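Local coordinates for protein HAD superfamily hydrolase (PDB 6NQ4) that probably acts as a phosphatase of the haloacid dehalogenase superfamily, with a Rossmann-like core, a smaller alpha/beta domain and a metal site, here holding sodium, at residues T70-T75 with R100-G105; S77-P82 with E125-I130; D106-L111 with P176-N181; R118-G123 with A145-T150. All coordinates share one frame; numbering follows the deposited sequence.

Contact 1: residues T70-T75 with R100-G105. With PO4 (phosphate ion), chain G.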
loop_
_atom_site.group_PDB
_atom_site.type_symbol
_atom_site.label_atom_id
_atom_site.label_comp_id
_atom_site.label_asym_id
_atom_site.label_seq_id
_atom_site.Cartn_x
_atom_site.Cartn_y
_atom_site.Cartn_z
ATOM N N THR A 70 10.187 -15.168 -8.017
ATOM C CA THR A 70 9.596 -13.958 -8.589
ATOM C C THR A 70 9.250 -12.978 -7.469
ATOM O O THR A 70 8.651 -13.370 -6.462
ATOM C CB THR A 70 8.340 -14.315 -9.390
ATOM O OG1 THR A 70 8.696 -15.250 -10.410
ATOM C CG2 THR A 70 7.731 -13.084 -10.059
ATOM N N ILE A 71 9.615 -11.702 -7.640
ATOM C CA ILE A 71 9.387 -10.673 -6.622
ATOM C C ILE A 71 8.351 -9.683 -7.142
ATOM O O ILE A 71 8.597 -8.969 -8.121
ATOM C CB ILE A 71 10.674 -9.908 -6.275
ATOM C CG1 ILE A 71 11.792 -10.843 -5.808
ATOM C CG2 ILE A 71 10.385 -8.844 -5.208
ATOM C CD1 ILE A 71 11.459 -11.688 -4.627
ATOM N N ILE A 72 7.215 -9.601 -6.461
ATOM C CA ILE A 72 6.248 -8.540 -6.696
ATOM C C ILE A 72 6.331 -7.607 -5.504
ATOM O O ILE A 72 6.071 -8.028 -4.374
ATOM C CB ILE A 72 4.812 -9.078 -6.831
ATOM C CG1 ILE A 72 4.741 -10.291 -7.764
ATOM C CG2 ILE A 72 3.860 -7.945 -7.267
ATOM C CD1 ILE A 72 5.132 -10.052 -9.213
ATOM N N LEU A 73 6.645 -6.337 -5.746
ATOM C CA LEU A 73 6.546 -5.358 -4.672
ATOM C C LEU A 73 5.095 -4.898 -4.603
ATOM O O LEU A 73 4.523 -4.486 -5.618
ATOM C CB LEU A 73 7.483 -4.183 -4.926
ATOM C CG LEU A 73 8.962 -4.568 -5.033
ATOM C CD1 LEU A 73 9.812 -3.315 -5.232
ATOM C CD2 LEU A 73 9.396 -5.330 -3.794
ATOM N N VAL A 74 4.472 -5.028 -3.437
ATOM C CA VAL A 74 3.053 -4.754 -3.263
ATOM C C VAL A 74 2.952 -3.659 -2.207
ATOM O O VAL A 74 3.319 -3.876 -1.042
ATOM C CB VAL A 74 2.288 -6.017 -2.833
ATOM C CG1 VAL A 74 0.796 -5.720 -2.663
ATOM C CG2 VAL A 74 2.508 -7.165 -3.849
ATOM N N THR A 75 2.484 -2.482 -2.607
ATOM C CA THR A 75 2.534 -1.304 -1.759
ATOM C C THR A 75 1.196 -0.589 -1.753
ATOM O O THR A 75 0.491 -0.553 -2.759
ATOM C CB THR A 75 3.636 -0.323 -2.256
ATOM O OG1 THR A 75 3.578 0.899 -1.513
ATOM C CG2 THR A 75 3.480 0.008 -3.734
ATOM N N ARG A 100 8.034 -6.872 -10.654
ATOM C CA ARG A 100 6.923 -5.977 -10.942
ATOM C C ARG A 100 6.504 -5.288 -9.655
ATOM O O ARG A 100 6.750 -5.802 -8.556
ATOM C CB ARG A 100 5.736 -6.719 -11.578
ATOM C CG ARG A 100 5.310 -6.058 -12.880
ATOM C CD ARG A 100 4.105 -6.700 -13.521
ATOM N NE ARG A 100 4.461 -7.548 -14.647
ATOM C CZ ARG A 100 3.570 -8.263 -15.318
ATOM N NH1 ARG A 100 3.944 -9.022 -16.341
ATOM N NH2 ARG A 100 2.295 -8.216 -14.950
ATOM N N VAL A 101 5.892 -4.105 -9.813
ATOM C CA VAL A 101 5.292 -3.352 -8.712
ATOM C C VAL A 101 3.785 -3.330 -8.915
ATOM O O VAL A 101 3.312 -3.062 -10.031
ATOM C CB VAL A 101 5.844 -1.916 -8.662
ATOM C CG1 VAL A 101 5.154 -1.112 -7.556
ATOM C CG2 VAL A 101 7.352 -1.932 -8.421
ATOM N N VAL A 102 3.036 -3.640 -7.855
ATOM C CA VAL A 102 1.582 -3.512 -7.833
ATOM C C VAL A 102 1.218 -2.589 -6.686
ATOM O O VAL A 102 1.626 -2.825 -5.547
ATOM C CB VAL A 102 0.902 -4.884 -7.669
ATOM C CG1 VAL A 102 -0.594 -4.710 -7.461
ATOM C CG2 VAL A 102 1.183 -5.769 -8.892
ATOM N N THR A 103 0.460 -1.542 -6.978
ATOM C CA THR A 103 0.132 -0.542 -5.970
ATOM C C THR A 103 -1.362 -0.514 -5.686
ATOM O O THR A 103 -2.196 -0.915 -6.508
ATOM C CB THR A 103 0.593 0.870 -6.361
ATOM O OG1 THR A 103 -0.309 1.403 -7.354
ATOM C CG2 THR A 103 2.008 0.881 -6.891
ATOM N N SER A 104 -1.701 0.036 -4.516
ATOM C CA SER A 104 -3.103 0.299 -4.216
ATOM C C SER A 104 -3.711 1.245 -5.248
ATOM O O SER A 104 -4.846 1.043 -5.687
ATOM C CB SER A 104 -3.215 0.857 -2.788
ATOM O OG SER A 104 -4.557 1.176 -2.470
ATOM N N GLY A 105 -2.946 2.257 -5.689
ATOM C CA GLY A 105 -3.419 3.127 -6.761
ATOM C C GLY A 105 -3.826 2.347 -8.000
ATOM O O GLY A 105 -4.870 2.630 -8.615
HETATM P P PO4 G . 3.480 0.268 2.019
HETATM O O1 PO4 G . 4.133 -0.180 3.327
HETATM O O2 PO4 G . 4.514 0.356 0.912
HETATM O O3 PO4 G . 3.036 1.686 2.428
HETATM O O4 PO4 G . 2.268 -0.575 1.706
#

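Contact 2: residues S77-P82 with E125-I130. With EDO (1,2-ethanediol), chain E.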
loop_
_atom_site.group_PDB
_atom_site.type_symbol
_atom_site.label_atom_id
_atom_site.label_comp_id
_atom_site.label_asym_id
_atom_site.label_seq_id
_atom_site.Cartn_x
_atom_site.Cartn_y
_atom_site.Cartn_z
ATOM N N SER A 77 0.882 2.562 -1.734
ATOM C CA SER A 77 0.974 3.857 -2.390
ATOM C C SER A 77 -0.264 4.104 -3.249
ATOM O O SER A 77 -0.684 3.202 -3.995
ATOM C CB SER A 77 2.199 3.901 -3.296
ATOM O OG SER A 77 2.218 5.131 -4.002
ATOM N N PRO A 78 -0.855 5.300 -3.190
ATOM C CA PRO A 78 -1.977 5.629 -4.075
ATOM C C PRO A 78 -1.539 5.956 -5.485
ATOM O O PRO A 78 -2.406 6.190 -6.340
ATOM C CB PRO A 78 -2.567 6.878 -3.407
ATOM C CG PRO A 78 -1.358 7.561 -2.830
ATOM C CD PRO A 78 -0.493 6.434 -2.313
ATOM N N ARG A 79 -0.220 6.049 -5.744
ATOM C CA ARG A 79 0.210 6.346 -7.103
ATOM C C ARG A 79 0.219 5.075 -7.940
ATOM O O ARG A 79 0.498 3.990 -7.429
ATOM C CB ARG A 79 1.601 6.961 -7.095
ATOM C CG ARG A 79 1.558 8.463 -6.750
ATOM C CD ARG A 79 2.963 9.015 -6.563
ATOM N NE ARG A 79 3.510 8.542 -5.296
ATOM C CZ ARG A 79 4.747 8.089 -5.109
ATOM N NH1 ARG A 79 5.617 8.015 -6.114
ATOM N NH2 ARG A 79 5.103 7.676 -3.891
ATOM N N PRO A 80 -0.088 5.180 -9.231
ATOM C CA PRO A 80 0.108 4.028 -10.117
ATOM C C PRO A 80 1.558 3.577 -10.104
ATOM O O PRO A 80 2.476 4.351 -9.822
ATOM C CB PRO A 80 -0.293 4.575 -11.490
ATOM C CG PRO A 80 -1.266 5.687 -11.160
ATOM C CD PRO A 80 -0.678 6.331 -9.945
ATOM N N HIS A 81 1.754 2.307 -10.430
ATOM C CA HIS A 81 3.082 1.707 -10.347
ATOM C C HIS A 81 4.202 2.472 -11.052
ATOM O O HIS A 81 5.324 2.476 -10.514
ATOM C CB HIS A 81 3.054 0.221 -10.762
ATOM C CG HIS A 81 2.758 0.006 -12.217
ATOM N ND1 HIS A 81 1.473 -0.048 -12.716
ATOM C CD2 HIS A 81 3.583 -0.134 -13.286
ATOM C CE1 HIS A 81 1.519 -0.233 -14.025
ATOM N NE2 HIS A 81 2.786 -0.299 -14.396
ATOM N N PRO A 82 4.013 3.106 -12.221
ATOM C CA PRO A 82 5.181 3.743 -12.850
ATOM C C PRO A 82 5.778 4.850 -12.005
ATOM O O PRO A 82 6.996 5.033 -12.011
ATOM C CB PRO A 82 4.632 4.245 -14.198
ATOM C CG PRO A 82 3.517 3.269 -14.510
ATOM C CD PRO A 82 2.852 3.150 -13.144
ATOM N N GLU A 125 -1.272 17.333 -5.870
ATOM C CA GLU A 125 -1.260 17.454 -7.326
ATOM C C GLU A 125 -0.628 16.238 -7.996
ATOM O O GLU A 125 -1.127 15.760 -9.019
ATOM C CB GLU A 125 -0.519 18.720 -7.729
ATOM C CG GLU A 125 -0.660 19.046 -9.193
ATOM C CD GLU A 125 0.042 20.329 -9.563
ATOM O OE1 GLU A 125 0.670 20.362 -10.638
ATOM O OE2 GLU A 125 -0.029 21.298 -8.776
ATOM N N ARG A 126 0.465 15.717 -7.439
ATOM C CA ARG A 126 1.121 14.578 -8.072
ATOM C C ARG A 126 0.188 13.377 -8.115
ATOM O O ARG A 126 0.198 12.593 -9.078
ATOM C CB ARG A 126 2.417 14.250 -7.329
ATOM C CG ARG A 126 3.098 12.966 -7.768
ATOM C CD ARG A 126 3.387 12.959 -9.268
ATOM N NE ARG A 126 4.104 11.738 -9.616
ATOM C CZ ARG A 126 4.115 11.173 -10.816
ATOM N NH1 ARG A 126 3.428 11.707 -11.832
ATOM N NH2 ARG A 126 4.805 10.057 -10.980
ATOM N N GLU A 127 -0.632 13.218 -7.081
ATOM C CA GLU A 127 -1.540 12.084 -6.987
ATOM C C GLU A 127 -2.666 12.121 -8.015
ATOM O O GLU A 127 -3.388 11.127 -8.138
ATOM C CB GLU A 127 -2.063 11.967 -5.547
ATOM C CG GLU A 127 -1.045 11.310 -4.592
ATOM C CD GLU A 127 -1.297 11.588 -3.107
ATOM O OE1 GLU A 127 -2.263 12.302 -2.746
ATOM O OE2 GLU A 127 -0.492 11.084 -2.295
ATOM N N LEU A 128 -2.821 13.214 -8.768
ATOM C CA LEU A 128 -3.751 13.217 -9.904
ATOM C C LEU A 128 -3.381 12.198 -10.983
ATOM O O LEU A 128 -4.211 11.900 -11.857
ATOM C CB LEU A 128 -3.812 14.610 -10.543
ATOM C CG LEU A 128 -4.341 15.739 -9.654
ATOM C CD1 LEU A 128 -4.191 17.074 -10.404
ATOM C CD2 LEU A 128 -5.779 15.473 -9.279
ATOM N N ALA A 129 -2.161 11.657 -10.954
ATOM C CA ALA A 129 -1.770 10.617 -11.901
ATOM C C ALA A 129 -2.707 9.405 -11.884
ATOM O O ALA A 129 -2.820 8.706 -12.904
ATOM C CB ALA A 129 -0.323 10.201 -11.620
ATOM N N ILE A 130 -3.394 9.153 -10.764
ATOM C CA ILE A 130 -4.295 8.008 -10.664
ATOM C C ILE A 130 -5.444 8.079 -11.672
ATOM O O ILE A 130 -6.016 7.040 -12.026
ATOM C CB ILE A 130 -4.818 7.875 -9.207
ATOM C CG1 ILE A 130 -5.393 6.473 -8.944
ATOM C CG2 ILE A 130 -5.830 8.992 -8.898
ATOM C CD1 ILE A 130 -5.739 6.218 -7.472
HETATM C C1 EDO E . 1.164 10.244 0.468
HETATM O O1 EDO E . -0.239 10.514 0.404
HETATM C C2 EDO E . 1.482 9.562 1.789
HETATM O O2 EDO E . 0.905 8.258 1.788
HETATM O O HOH W 1 -2.227 8.880 -6.816
HETATM O O HOH W 2 1.869 9.804 -3.052
#

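Contact 3: residues D106-L111 with P176-N181. With EDO (1,2-ethanediol), chain C.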
loop_
_atom_site.group_PDB
_atom_site.type_symbol
_atom_site.label_atom_id
_atom_site.label_comp_id
_atom_site.label_asym_id
_atom_site.label_seq_id
_atom_site.Cartn_x
_atom_site.Cartn_y
_atom_site.Cartn_z
ATOM N N ASP A 106 -3.009 1.355 -8.394
ATOM C CA ASP A 106 -3.325 0.554 -9.579
ATOM C C ASP A 106 -4.714 -0.075 -9.464
ATOM O O ASP A 106 -5.528 -0.001 -10.394
ATOM C CB ASP A 106 -2.316 -0.585 -9.721
ATOM C CG ASP A 106 -0.916 -0.138 -10.141
ATOM O OD1 ASP A 106 -0.759 0.894 -10.816
ATOM O OD2 ASP A 106 0.044 -0.885 -9.819
ATOM N N VAL A 107 -4.993 -0.753 -8.351
ATOM C CA VAL A 107 -6.276 -1.439 -8.227
ATOM C C VAL A 107 -7.411 -0.487 -7.871
ATOM O O VAL A 107 -8.572 -0.779 -8.181
ATOM C CB VAL A 107 -6.207 -2.647 -7.272
ATOM C CG1 VAL A 107 -5.396 -3.760 -7.889
ATOM C CG2 VAL A 107 -5.676 -2.261 -5.896
ATOM N N THR A 108 -7.110 0.651 -7.247
ATOM C CA THR A 108 -8.148 1.639 -6.969
ATOM C C THR A 108 -8.729 2.208 -8.258
ATOM O O THR A 108 -9.896 2.613 -8.283
ATOM C CB THR A 108 -7.580 2.737 -6.059
ATOM O OG1 THR A 108 -7.158 2.157 -4.818
ATOM C CG2 THR A 108 -8.619 3.790 -5.729
ATOM N N ARG A 109 -7.941 2.222 -9.339
ATOM C CA ARG A 109 -8.451 2.710 -10.619
ATOM C C ARG A 109 -9.697 1.953 -11.054
ATOM O O ARG A 109 -10.594 2.542 -11.662
ATOM C CB ARG A 109 -7.363 2.634 -11.684
ATOM C CG ARG A 109 -6.324 3.715 -11.520
ATOM C CD ARG A 109 -5.098 3.456 -12.377
ATOM N NE ARG A 109 -5.377 3.288 -13.796
ATOM C CZ ARG A 109 -5.419 4.289 -14.676
ATOM N NH1 ARG A 109 -5.240 5.537 -14.269
ATOM N NH2 ARG A 109 -5.652 4.050 -15.971
ATOM N N ASP A 110 -9.797 0.668 -10.717
ATOM C CA ASP A 110 -11.006 -0.077 -11.054
ATOM C C ASP A 110 -12.227 0.451 -10.290
ATOM O O ASP A 110 -13.325 0.550 -10.851
ATOM C CB ASP A 110 -10.774 -1.576 -10.836
ATOM C CG ASP A 110 -9.621 -2.117 -11.678
ATOM O OD1 ASP A 110 -9.471 -1.680 -12.839
ATOM O OD2 ASP A 110 -8.854 -2.966 -11.177
ATOM N N LEU A 111 -12.062 0.797 -9.010
ATOM C CA LEU A 111 -13.147 1.442 -8.273
ATOM C C LEU A 111 -13.495 2.791 -8.880
ATOM O O LEU A 111 -14.677 3.134 -9.009
ATOM C CB LEU A 111 -12.763 1.629 -6.798
ATOM C CG LEU A 111 -12.609 0.365 -5.961
ATOM C CD1 LEU A 111 -12.061 0.733 -4.578
ATOM C CD2 LEU A 111 -13.941 -0.377 -5.863
ATOM N N PRO A 176 -20.122 8.629 -1.934
ATOM C CA PRO A 176 -19.207 7.505 -1.734
ATOM C C PRO A 176 -17.774 8.011 -1.750
ATOM O O PRO A 176 -17.433 8.958 -2.468
ATOM C CB PRO A 176 -19.492 6.598 -2.937
ATOM C CG PRO A 176 -19.991 7.521 -3.995
ATOM C CD PRO A 176 -20.722 8.638 -3.283
ATOM N N PHE A 177 -16.932 7.371 -0.942
ATOM C CA PHE A 177 -15.567 7.831 -0.675
ATOM C C PHE A 177 -14.606 6.704 -1.037
ATOM O O PHE A 177 -14.490 5.729 -0.294
ATOM C CB PHE A 177 -15.472 8.173 0.815
ATOM C CG PHE A 177 -14.188 8.852 1.268
ATOM C CD1 PHE A 177 -13.014 8.131 1.473
ATOM C CD2 PHE A 177 -14.203 10.200 1.612
ATOM C CE1 PHE A 177 -11.859 8.758 1.964
ATOM C CE2 PHE A 177 -13.059 10.832 2.094
ATOM C CZ PHE A 177 -11.887 10.110 2.268
ATOM N N ILE A 178 -13.920 6.822 -2.173
ATOM C CA ILE A 178 -12.906 5.842 -2.566
ATOM C C ILE A 178 -11.590 6.228 -1.896
ATOM O O ILE A 178 -11.122 7.364 -2.037
ATOM C CB ILE A 178 -12.745 5.791 -4.093
ATOM C CG1 ILE A 178 -13.997 5.235 -4.745
ATOM C CG2 ILE A 178 -11.559 4.950 -4.486
ATOM C CD1 ILE A 178 -14.016 5.410 -6.255
ATOM N N CYS A 179 -11.003 5.295 -1.146
ATOM C CA CYS A 179 -9.727 5.517 -0.474
ATOM C C CYS A 179 -8.647 4.795 -1.267
ATOM O O CYS A 179 -8.666 3.559 -1.352
ATOM C CB CYS A 179 -9.769 4.967 0.952
ATOM S SG CYS A 179 -8.165 5.050 1.807
ATOM N N ALA A 180 -7.696 5.558 -1.820
ATOM C CA ALA A 180 -6.645 4.970 -2.653
ATOM C C ALA A 180 -5.438 4.465 -1.863
ATOM O O ALA A 180 -4.535 3.863 -2.458
ATOM C CB ALA A 180 -6.168 5.963 -3.725
ATOM N N ASN A 181 -5.388 4.695 -0.547
ATOM C CA ASN A 181 -4.272 4.233 0.278
ATOM C C ASN A 181 -4.813 3.931 1.669
ATOM O O ASN A 181 -5.019 4.850 2.475
ATOM C CB ASN A 181 -3.166 5.281 0.347
ATOM C CG ASN A 181 -2.059 4.895 1.298
ATOM O OD1 ASN A 181 -2.047 3.779 1.845
ATOM N ND2 ASN A 181 -1.108 5.816 1.506
HETATM C C1 EDO C . 3.079 5.364 0.619
HETATM O O1 EDO C . 2.444 6.614 0.306
HETATM C C2 EDO C . 2.055 4.414 1.234
HETATM O O2 EDO C . 1.546 4.918 2.492
HETATM O O HOH W 3 -7.598 1.303 -1.990
#

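Contact 4: residues R118-G123 with A145-T150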
loop_
_atom_site.group_PDB
_atom_site.type_symbol
_atom_site.label_atom_id
_atom_site.label_comp_id
_atom_site.label_asym_id
_atom_site.label_seq_id
_atom_site.Cartn_x
_atom_site.Cartn_y
_atom_site.Cartn_z
ATOM N N ARG A 118 -18.204 12.281 -11.966
ATOM C CA ARG A 118 -17.905 13.625 -11.474
ATOM C C ARG A 118 -17.329 13.500 -10.067
ATOM O O ARG A 118 -18.068 13.253 -9.109
ATOM C CB ARG A 118 -19.166 14.479 -11.483
ATOM C CG ARG A 118 -19.733 14.654 -12.882
ATOM C CD ARG A 118 -21.100 15.335 -12.866
ATOM N NE ARG A 118 -21.013 16.709 -12.383
ATOM C CZ ARG A 118 -20.553 17.728 -13.105
ATOM N NH1 ARG A 118 -20.128 17.533 -14.345
ATOM N NH2 ARG A 118 -20.513 18.949 -12.583
ATOM N N ILE A 119 -16.015 13.687 -9.948
ATOM C CA ILE A 119 -15.235 13.306 -8.774
ATOM C C ILE A 119 -14.657 14.540 -8.100
ATOM O O ILE A 119 -14.126 15.430 -8.769
ATOM C CB ILE A 119 -14.085 12.374 -9.203
ATOM C CG1 ILE A 119 -14.656 11.024 -9.635
ATOM C CG2 ILE A 119 -13.028 12.240 -8.071
ATOM C CD1 ILE A 119 -13.644 10.142 -10.370
ATOM N N PHE A 120 -14.740 14.573 -6.762
ATOM C CA PHE A 120 -14.008 15.529 -5.944
ATOM C C PHE A 120 -12.736 14.855 -5.433
ATOM O O PHE A 120 -12.805 13.842 -4.718
ATOM C CB PHE A 120 -14.883 15.988 -4.779
ATOM C CG PHE A 120 -14.193 16.903 -3.813
ATOM C CD1 PHE A 120 -13.691 18.138 -4.221
ATOM C CD2 PHE A 120 -14.048 16.529 -2.486
ATOM C CE1 PHE A 120 -13.070 18.985 -3.297
ATOM C CE2 PHE A 120 -13.440 17.375 -1.565
ATOM C CZ PHE A 120 -12.950 18.595 -1.971
ATOM N N HIS A 121 -11.588 15.417 -5.798
ATOM C CA HIS A 121 -10.282 14.868 -5.439
ATOM C C HIS A 121 -9.813 15.434 -4.101
ATOM O O HIS A 121 -9.801 16.657 -3.910
ATOM C CB HIS A 121 -9.274 15.243 -6.532
ATOM C CG HIS A 121 -7.855 14.875 -6.223
ATOM N ND1 HIS A 121 -7.398 13.573 -6.241
ATOM C CD2 HIS A 121 -6.781 15.649 -5.925
ATOM C CE1 HIS A 121 -6.104 13.560 -5.968
ATOM N NE2 HIS A 121 -5.703 14.807 -5.779
ATOM N N ILE A 122 -9.412 14.547 -3.193
ATOM C CA ILE A 122 -8.718 14.932 -1.969
ATOM C C ILE A 122 -7.335 14.305 -2.065
ATOM O O ILE A 122 -7.195 13.077 -2.010
ATOM C CB ILE A 122 -9.444 14.467 -0.699
ATOM C CG1 ILE A 122 -10.885 14.985 -0.663
ATOM C CG2 ILE A 122 -8.677 14.965 0.537
ATOM C CD1 ILE A 122 -11.711 14.395 0.483
ATOM N N GLY A 123 -6.317 15.138 -2.207
ATOM C CA GLY A 123 -4.953 14.669 -2.328
ATOM C C GLY A 123 -4.108 15.713 -3.025
ATOM O O GLY A 123 -4.595 16.762 -3.458
ATOM N N ALA A 145 -20.242 14.027 -7.422
ATOM C CA ALA A 145 -21.107 12.895 -7.125
ATOM C C ALA A 145 -20.367 11.778 -6.405
ATOM O O ALA A 145 -21.011 10.857 -5.880
ATOM C CB ALA A 145 -21.747 12.348 -8.415
ATOM N N GLY A 146 -19.042 11.845 -6.360
ATOM C CA GLY A 146 -18.243 10.884 -5.629
ATOM C C GLY A 146 -16.953 11.551 -5.206
ATOM O O GLY A 146 -16.572 12.612 -5.729
ATOM N N VAL A 147 -16.270 10.915 -4.250
ATOM C CA VAL A 147 -15.004 11.414 -3.725
ATOM C C VAL A 147 -13.929 10.364 -3.966
ATOM O O VAL A 147 -14.173 9.167 -3.786
ATOM C CB VAL A 147 -15.118 11.704 -2.213
ATOM C CG1 VAL A 147 -13.785 12.174 -1.672
ATOM C CG2 VAL A 147 -16.207 12.733 -1.945
ATOM N N VAL A 148 -12.736 10.808 -4.359
ATOM C CA VAL A 148 -11.551 9.952 -4.384
ATOM C C VAL A 148 -10.495 10.611 -3.528
ATOM O O VAL A 148 -10.131 11.773 -3.761
ATOM C CB VAL A 148 -11.041 9.717 -5.811
ATOM C CG1 VAL A 148 -9.761 8.879 -5.794
ATOM C CG2 VAL A 148 -12.119 9.014 -6.650
ATOM N N CYS A 149 -10.006 9.881 -2.535
ATOM C CA CYS A 149 -9.005 10.402 -1.619
ATOM C C CYS A 149 -7.716 9.624 -1.821
ATOM O O CYS A 149 -7.633 8.431 -1.492
ATOM C CB CYS A 149 -9.494 10.284 -0.182
ATOM S SG CYS A 149 -8.301 10.894 1.025
ATOM N N THR A 150 -6.708 10.305 -2.353
ATOM C CA THR A 150 -5.375 9.725 -2.478
ATOM C C THR A 150 -4.471 10.101 -1.316
ATOM O O THR A 150 -3.457 9.434 -1.112
ATOM C CB THR A 150 -4.705 10.195 -3.773
ATOM O OG1 THR A 150 -4.615 11.628 -3.763
ATOM C CG2 THR A 150 -5.487 9.728 -4.995
#

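Contact 1: residues T70-T75 with R100-G105
Side by side and pointing the same way, Thr75 and Thr103 touch through their methyls, CG2 of Thr75 lying 3.6 Å from CG2 of Thr103. The two residues close the paired ends of parallel strands 70-75 and 100-103. On that face Leu73 CB meets Val101 CG2 at 4.2 Å, and helix 81-90 covers the layer with Val85 and Met88. Ile72 and Val102 sit on the other face at a slant to each other. With CG2 anti to its backbone N (chi1 -47° for CG1), Ile72 brings that methyl to 3.8 Å from Val102 CG2. Helix 218-232 covers Ile72 there.

The backbone bonds run regularly from Leu73 onward. The straightest, Val102 N to Leu73 O, measures 2.8 Å with an angle of 173° at hydrogen, whereas Arg100 N to Ile71 O at 3.3 Å is weak. Thr103 is the N-cap of helix 104-114, its OG1 bonded to Asp106 N and Arg79 O.

Thr75 OG1 is anti to its own N (chi1 173°), which turns the hydroxyl away from the methyl contact and onto the phosphate, 2.7 Å from O2; Ser77 N also bonds to it. Trp44 N, Asn76 N and Lys215 NZ also grip this anion, probably from the crystallisation liquor. An apolar strand pair thus ends in a polar tip, probably where a substrate phosphate binds, consistent with Thr75 being the motif II threonine of HAD phosphatases.

Contact 2: residues S77-P82 with E125-I130
Pro78, Arg79 and Pro80 form the ridge that meets the 3-10 turn 126-130. The ring of Pro78 lies obliquely against the side chain of Glu127, Pro78 CG standing 3.7 Å from Glu127 OE2. Pro78 O is 3.5 Å from Ile130 CD1 and takes a hydrogen bond from a water that also donates to Glu127 O. Pro80 nestles on the backbone of the turn, Pro80 CG 3.8 Å from Ile130 CA and Pro80 CD 4.2 Å from Ala129 CB.

Arg79 crosses Arg126 at about a right angle, CD against CG at 4.1 Å, guanidinium planes 46° apart. A bend at chi3 (-73°) swings the Arg79 head aside; NH2 is held by Gln87, and NE donates to a second water, which donates to Glu127 OE2. That oxygen also accepts a hydrogen bond from O1 of an ethanediol, probably from the crystallisation liquor, while OE1 bonds to Thr150 OG1 and to Cys124 N, so both carboxylate oxygens are occupied.

Ser77 OG accepts from Arg79 N at 3.1 Å, an ST turn. Proline rings and bridging waters here join the loop after core strand 70-75 to the smaller domain, consistent with the core-to-cap boundary of a capped HAD phosphatase.

Contact 3: residues D106-L111 with P176-N181
Thr108 and Ile178 meet methyl to methyl, with no flat side chain between them. The planar groups of the strand segment turn to other neighbours: the Phe177 ring stacks with Tyr203, and the Asn181 amide accepts from Asp183 N at OD1 and donates through ND2 to O2 of an ethanediol, probably from the crystallisation liquor.

Thr108 CG2 presses on Ile178 CG2 at 3.4 Å, tighter than usual for two carbons, as the side chains slide past each other in opposite directions. In both residues CG2 is anti to the backbone N, which brings the two methyls together. Thr108 CG2 also reaches Ala180 CB at 3.8 Å. One turn along, Leu111 packs against the end of Ile178, whose CD1 lies 4.0 Å from Leu111 CB and 3.6 Å from Leu111 O.

Thr108 OG1 bonds to Ser104 O and accepts from a water that also donates to Cys179 O. Helix 104-114, which starts at the end of core strand 100-103, thus packs nearly antiparallel (165°) on strand 177-179 of the smaller domain's sheet, joining the two domains. Contact is mostly apolar; a water links the helix to the Cys179 carbonyl, and Ser104 OG bonds Ala180 O directly.

Contact 4: residues R118-G123 with A145-T150
Strands 118-122 and 146-149 are neighbours in the five-stranded parallel sheet of the smaller domain, twisted 32° against each other, with Ile119 to Ile122 set beside Gly146 to Cys149. Arg118 O starts the pairing by accepting from Ala145 N at 2.9 Å and Gly146 N at 3.2 Å. Ile122 N reaches Val148 O almost straight (174° at hydrogen), and Ile122 O takes Thr150 N.

On one face Ile119 CG2 meets Val148 CG2 at 3.6 Å. The other pairs Ile122 CD1 with Val147 CG1 at 3.7 Å, while Val147 CG2 comes to the edge of the Phe120 ring.

His121 crosses Thr150 at about a right angle, CE1 3.3 Å from OG1, though that hydroxyl has its polar partner in the 125-130 turn. Tyr131 at ND1 and Cys124 O at NE2 fix the ring. Gly123 N lies above one face of it, offset toward the rim. At Gly123 (phi 157°) a side chain would jam against the preceding carbonyl, and Thr150 OG1, 3.4 Å from Gly123 CA, fills the place of a CB. A parallel alpha/beta sheet, covered on the Ile122 side by helices 164-172 and 196-205, is consistent with the C2-type cap of HAD phosphatases.

How the contacts relate
Contacts 1 and 4 are both buried parallel strand pairs, but in different sheets: contact 1 in the six-stranded core, contact 4 in the five-stranded smaller domain. Their centres are 24 Å apart and they do not touch. Contacts 2 and 3 join the two sheets' domains. Contact 3, also buried, continues helix 104-114 from the end of contact 1 and sets it on strand 177-179, the next strand to 146-149 of contact 4. Contact 2 is only partly buried and more solvent-touched, and it meets contact 3 through His81 and Asp106. Backbone bonds dominate in the sheets; methyls, prolines and waters carry the junctions.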